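Local coordinates for OxsB protein (Bacillus megaterium, PDB 5UL3) that catalyses the oxidative ring contraction of dAMP to an oxetane aldehyde, using cobalamin, a [4Fe-4S] cluster and S-adenosylmethionine, in oxetanocin A biosynthesis, at residues Ser210-Val215 and Ser233-Asp238; Glu242-Asp247 and Asn262-Val267. One frame throughout, in Å; residues are numbered along the deposited sequence. Where two conformers were deposited one is given.

Contact 1: residues Ser210-Val215 and Ser233-Asp238; sequences SSIITV and SLLICD. With EDO (1,2-ethanediol), chain U.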
loop_
_atom_site.group_PDB
_atom_site.type_symbol
_atom_site.label_atom_id
_atom_site.label_comp_id
_atom_site.label_asym_id
_atom_site.label_seq_id
_atom_site.Cartn_x
_atom_site.Cartn_y
_atom_site.Cartn_z
ATOM N N SER A 210 28.272 -0.529 16.687
ATOM C CA SER A 210 27.802 -1.444 17.726
ATOM C C SER A 210 26.312 -1.195 17.911
ATOM O O SER A 210 25.916 -0.153 18.438
ATOM C CB SER A 210 28.575 -1.262 19.033
ATOM O OG SER A 210 29.948 -1.586 18.843
ATOM N N SER A 211 25.496 -2.142 17.462
ATOM C CA SER A 211 24.057 -1.936 17.396
ATOM C C SER A 211 23.322 -3.258 17.539
ATOM O O SER A 211 23.782 -4.310 17.077
ATOM C CB SER A 211 23.643 -1.274 16.071
ATOM O OG SER A 211 24.422 -0.131 15.764
ATOM N N ILE A 212 22.161 -3.179 18.189
ATOM C CA ILE A 212 21.124 -4.184 18.007
ATOM C C ILE A 212 20.600 -4.075 16.584
ATOM O O ILE A 212 20.249 -2.979 16.127
ATOM C CB ILE A 212 19.988 -3.958 19.017
ATOM C CG1 ILE A 212 20.502 -4.062 20.451
ATOM C CG2 ILE A 212 18.823 -4.948 18.748
ATOM C CD1 ILE A 212 19.456 -3.626 21.477
ATOM N N ILE A 213 20.551 -5.201 15.872
ATOM C CA ILE A 213 20.089 -5.238 14.486
ATOM C C ILE A 213 18.733 -5.926 14.455
ATOM O O ILE A 213 18.572 -7.018 15.016
ATOM C CB ILE A 213 21.082 -5.980 13.577
ATOM C CG1 ILE A 213 22.501 -5.446 13.787
ATOM C CG2 ILE A 213 20.681 -5.826 12.120
ATOM C CD1 ILE A 213 22.649 -3.979 13.450
ATOM N N THR A 214 17.762 -5.304 13.790
ATOM C CA THR A 214 16.451 -5.920 13.633
ATOM C C THR A 214 15.959 -5.705 12.204
ATOM O O THR A 214 16.347 -4.746 11.535
ATOM C CB THR A 214 15.448 -5.374 14.685
ATOM O OG1 THR A 214 14.164 -5.991 14.509
ATOM C CG2 THR A 214 15.286 -3.861 14.605
ATOM N N VAL A 215 15.126 -6.627 11.715
ATOM C CA VAL A 215 14.464 -6.438 10.429
ATOM C C VAL A 215 12.977 -6.638 10.669
ATOM O O VAL A 215 12.574 -7.378 11.571
ATOM C CB VAL A 215 14.955 -7.389 9.313
ATOM C CG1 VAL A 215 16.409 -7.040 8.866
ATOM C CG2 VAL A 215 14.836 -8.844 9.753
ATOM N N SER A 233 22.259 -13.842 15.238
ATOM C CA SER A 233 21.917 -12.908 16.310
ATOM C C SER A 233 20.833 -11.900 15.917
ATOM O O SER A 233 20.450 -11.068 16.748
ATOM C CB SER A 233 23.175 -12.160 16.781
ATOM O OG SER A 233 23.621 -11.242 15.804
ATOM N N LEU A 234 20.320 -11.975 14.693
ATOM C CA LEU A 234 19.329 -11.029 14.194
ATOM C C LEU A 234 18.008 -11.187 14.947
ATOM O O LEU A 234 17.609 -12.291 15.324
ATOM C CB LEU A 234 19.113 -11.255 12.696
ATOM C CG LEU A 234 18.219 -10.294 11.911
ATOM C CD1 LEU A 234 18.840 -8.903 11.911
ATOM C CD2 LEU A 234 18.033 -10.790 10.485
ATOM N N LEU A 235 17.324 -10.066 15.163
ATOM C CA LEU A 235 16.003 -10.066 15.784
ATOM C C LEU A 235 14.974 -9.684 14.733
ATOM O O LEU A 235 15.115 -8.651 14.078
ATOM C CB LEU A 235 15.949 -9.089 16.956
ATOM C CG LEU A 235 17.020 -9.258 18.037
ATOM C CD1 LEU A 235 16.833 -8.217 19.118
ATOM C CD2 LEU A 235 17.007 -10.664 18.620
ATOM N N ILE A 236 13.938 -10.503 14.565
ATOM C CA ILE A 236 12.937 -10.262 13.529
ATOM C C ILE A 236 11.659 -9.758 14.188
ATOM O O ILE A 236 11.142 -10.388 15.113
ATOM C CB ILE A 236 12.678 -11.530 12.691
ATOM C CG1 ILE A 236 13.887 -11.800 11.789
ATOM C CG2 ILE A 236 11.414 -11.371 11.836
ATOM C CD1 ILE A 236 13.794 -13.094 11.019
ATOM N N CYS A 237 11.158 -8.616 13.714
ATOM C CA CYS A 237 9.881 -8.088 14.176
ATOM C C CYS A 237 8.772 -8.772 13.384
ATOM O O CYS A 237 8.682 -8.600 12.160
ATOM C CB CYS A 237 9.814 -6.570 13.988
ATOM S SG CYS A 237 8.202 -5.857 14.441
ATOM N N ASP A 238 7.941 -9.549 14.086
ATOM C CA ASP A 238 6.961 -10.417 13.435
ATOM C C ASP A 238 5.744 -9.659 12.925
ATOM O O ASP A 238 5.171 -10.038 11.899
ATOM C CB ASP A 238 6.497 -11.506 14.408
ATOM C CG ASP A 238 7.578 -12.545 14.686
ATOM O OD1 ASP A 238 8.458 -12.729 13.823
ATOM O OD2 ASP A 238 7.526 -13.182 15.761
HETATM C C1 EDO U . 25.937 -12.832 11.529
HETATM O O1 EDO U . 27.120 -12.393 10.843
HETATM C C2 EDO U . 25.833 -12.197 12.914
HETATM O O2 EDO U . 24.642 -12.651 13.589
HETATM O O HOH W 1 20.411 -7.930 16.950
#

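Contact 2: residues Glu242-Asp247 and Asn262-Val267; sequences EYTLRD and NGISYV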
loop_
_atom_site.group_PDB
_atom_site.type_symbol
_atom_site.label_atom_id
_atom_site.label_comp_id
_atom_site.label_asym_id
_atom_site.label_seq_id
_atom_site.Cartn_x
_atom_site.Cartn_y
_atom_site.Cartn_z
ATOM N N GLU A 242 6.067 -0.872 16.532
ATOM C CA GLU A 242 6.128 0.204 17.526
ATOM C C GLU A 242 6.554 -0.310 18.897
ATOM O O GLU A 242 7.516 0.179 19.496
ATOM C CB GLU A 242 4.769 0.903 17.624
ATOM C CG GLU A 242 4.411 1.795 16.436
ATOM C CD GLU A 242 3.747 1.066 15.253
ATOM O OE1 GLU A 242 3.786 -0.182 15.165
ATOM O OE2 GLU A 242 3.206 1.780 14.375
ATOM N N TYR A 243 5.811 -1.271 19.437
ATOM C CA TYR A 243 6.141 -1.773 20.767
ATOM C C TYR A 243 7.404 -2.614 20.760
ATOM O O TYR A 243 8.110 -2.668 21.771
ATOM C CB TYR A 243 4.988 -2.603 21.328
ATOM C CG TYR A 243 3.723 -1.832 21.585
ATOM C CD1 TYR A 243 3.708 -0.450 21.580
ATOM C CD2 TYR A 243 2.530 -2.506 21.842
ATOM C CE1 TYR A 243 2.543 0.250 21.808
ATOM C CE2 TYR A 243 1.365 -1.817 22.070
ATOM C CZ TYR A 243 1.371 -0.445 22.054
ATOM O OH TYR A 243 0.202 0.237 22.298
ATOM N N THR A 244 7.700 -3.267 19.634
ATOM C CA THR A 244 8.969 -3.962 19.479
ATOM C C THR A 244 10.136 -2.999 19.683
ATOM O O THR A 244 11.059 -3.278 20.458
ATOM C CB THR A 244 9.028 -4.612 18.094
ATOM O OG1 THR A 244 8.119 -5.719 18.038
ATOM C CG2 THR A 244 10.445 -5.101 17.765
ATOM N N LEU A 245 10.098 -1.849 19.011
ATOM C CA LEU A 245 11.203 -0.898 19.143
ATOM C C LEU A 245 11.235 -0.296 20.541
ATOM O O LEU A 245 12.309 -0.156 21.133
ATOM C CB LEU A 245 11.111 0.190 18.066
ATOM C CG LEU A 245 11.413 -0.288 16.638
ATOM C CD1 LEU A 245 11.090 0.811 15.633
ATOM C CD2 LEU A 245 12.878 -0.670 16.525
ATOM N N ARG A 246 10.065 0.031 21.099
ATOM C CA ARG A 246 10.000 0.447 22.499
ATOM C C ARG A 246 10.736 -0.537 23.406
ATOM O O ARG A 246 11.494 -0.136 24.304
ATOM C CB ARG A 246 8.532 0.559 22.938
ATOM C CG ARG A 246 8.349 0.861 24.415
ATOM C CD ARG A 246 6.933 0.456 24.870
ATOM N NE ARG A 246 6.729 -0.988 24.823
ATOM C CZ ARG A 246 5.546 -1.585 24.930
ATOM N NH1 ARG A 246 4.446 -0.864 25.093
ATOM N NH2 ARG A 246 5.466 -2.904 24.879
ATOM N N ASP A 247 10.511 -1.829 23.196
ATOM C CA ASP A 247 11.068 -2.828 24.103
ATOM C C ASP A 247 12.540 -3.101 23.820
ATOM O O ASP A 247 13.290 -3.410 24.750
ATOM C CB ASP A 247 10.246 -4.125 24.037
ATOM C CG ASP A 247 8.931 -4.014 24.794
ATOM O OD1 ASP A 247 8.662 -2.963 25.399
ATOM O OD2 ASP A 247 8.151 -5.000 24.790
ATOM N N ASN A 262 8.509 -7.365 23.100
ATOM C CA ASN A 262 7.287 -7.524 22.316
ATOM C C ASN A 262 7.554 -7.981 20.888
ATOM O O ASN A 262 8.371 -7.396 20.172
ATOM C CB ASN A 262 6.527 -6.194 22.281
ATOM C CG ASN A 262 5.254 -6.278 21.453
ATOM O OD1 ASN A 262 4.186 -6.551 21.990
ATOM N ND2 ASN A 262 5.365 -6.048 20.139
ATOM N N GLY A 263 6.830 -9.016 20.466
ATOM C CA GLY A 263 6.636 -9.274 19.043
ATOM C C GLY A 263 7.872 -9.535 18.209
ATOM O O GLY A 263 7.932 -9.108 17.043
ATOM N N ILE A 264 8.850 -10.258 18.754
ATOM C CA ILE A 264 10.029 -10.622 17.975
ATOM C C ILE A 264 10.185 -12.137 17.922
ATOM O O ILE A 264 9.707 -12.875 18.795
ATOM C CB ILE A 264 11.338 -10.012 18.527
ATOM C CG1 ILE A 264 11.553 -10.479 19.963
ATOM C CG2 ILE A 264 11.343 -8.488 18.403
ATOM C CD1 ILE A 264 12.978 -10.222 20.473
ATOM N N SER A 265 10.859 -12.596 16.874
ATOM C CA SER A 265 11.362 -13.959 16.793
ATOM C C SER A 265 12.884 -13.916 16.765
ATOM O O SER A 265 13.478 -13.015 16.163
ATOM C CB SER A 265 10.822 -14.689 15.562
ATOM O OG SER A 265 10.945 -13.900 14.396
ATOM N N TYR A 266 13.513 -14.880 17.431
ATOM C CA TYR A 266 14.964 -14.872 17.575
ATOM C C TYR A 266 15.444 -16.283 17.882
ATOM O O TYR A 266 14.658 -17.172 18.225
ATOM C CB TYR A 266 15.390 -13.886 18.666
ATOM C CG TYR A 266 14.883 -14.266 20.039
ATOM C CD1 TYR A 266 13.582 -13.960 20.444
ATOM C CD2 TYR A 266 15.702 -14.944 20.929
ATOM C CE1 TYR A 266 13.117 -14.334 21.707
ATOM C CE2 TYR A 266 15.254 -15.308 22.191
ATOM C CZ TYR A 266 13.966 -15.006 22.572
ATOM O OH TYR A 266 13.547 -15.377 23.830
ATOM N N VAL A 267 16.754 -16.476 17.744
ATOM C CA VAL A 267 17.402 -17.730 18.117
ATOM C C VAL A 267 17.907 -17.576 19.545
ATOM O O VAL A 267 18.691 -16.667 19.836
ATOM C CB VAL A 267 18.553 -18.079 17.161
ATOM C CG1 VAL A 267 19.082 -19.484 17.457
ATOM C CG2 VAL A 267 18.116 -17.959 15.708
HETATM O O HOH W 2 3.728 -5.330 25.008
#

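Contact 1: residues Ser210-Val215 and Ser233-Asp238
L234 reaches across to strand 212-215 with both branches of its isobutyl group: CD1 lies 3.6 Å from I213 CG2, and CD2 lies 3.8 Å from V215 CG2. It crosses each of these side chains at about a right angle, and with CG anti to the backbone N (chi1 -174°) the forked end is carried to both beta-branched neighbours at once. V215 CG2 also packs obliquely on I236 CG1, on a sheet face where P224, F227 and F228 of helix 224-230 cover I236; L234 touches both F227 and Y201 of helix 190-205. Toward helix 242-252, I212 CG2 meets L235 CD1 at 3.8 Å. Branched aliphatic residues suit strands buried between helix layers.

The backbones run parallel in register T214-L235. L235 N donates to I213 O, and C237 N to V215 O at 2.9 Å. L235 O is gripped twice, by V215 N and, from above the carbonyl plane, by T214 OG1 (2.9 Å). T214 suits this place because its hydroxyl, at chi1 180°, lies beside its own carbonyl carbon and from there reaches that oxygen, while the residue also touches cobalamin, as C237 does. Parallel strands meeting the cofactor at their C-terminal ends are characteristic of the Rossmann-fold cobalamin-binding domain.

Contact 2: residues Glu242-Asp247 and Asn262-Val267
Two hydrogen bonds hold N262 to the first turns of helix 242-252. T244 OG1 donates to N262 O at 2.7 Å, approaching from above the carbonyl plane, and N262 N donates to D247 OD2 at 2.9 Å, using the anti lone pair of that oxygen. Threonine suits its place because the hydroxyl serves the loop while the methyl remains for packing; aspartate offers a second oxygen, OD1, which R246 NE meets from above the carboxylate plane in a salt bridge of 2.8 Å, and this positive charge should favour the ionised form. Water 2 links R246 NH2 with N262 OD1, which also accepts from the backbone of E279.

With chi1 at 179°, N262 CG points opposite the backbone N and comes 3.7 Å from Y243 CB, while OD1 sits at the ring's edge, near its plane. R246 NH1 lies over one face of that ring, offset toward its rim. G263 has positive phi (61°), a conformation glycine adopts readily, and without a side chain it leaves room for the N262 amide and T244 OG1. Beyond it, T244 CG2 packs obliquely on I264 CG2 at 3.6 Å.

Y146 of helix 138-149 touches E242, Y243 and R246, while strand 264-267 pairs antiparallel with both 235-237 and 273-275.

In the fold
The two contacts lie in series, both segments of contact 1 coming before those of contact 2 in the chain, with centres about 9 Å apart. Strand 235-237 joins them: it pairs in parallel with 212-216 in contact 1, is followed directly by helix 242-252 of contact 2, and has the antiparallel strand 264-267 on its other edge. They meet where S265 N approaches I236 O at 2.8 Å, a probable hydrogen bond. Together they contribute to the cobalamin-facing end of one mixed sheet in the Rossmann-fold domain: T214 and C237 touch the cofactor, and E242 at the start of the helix hydrogen-bonds it, next to G241.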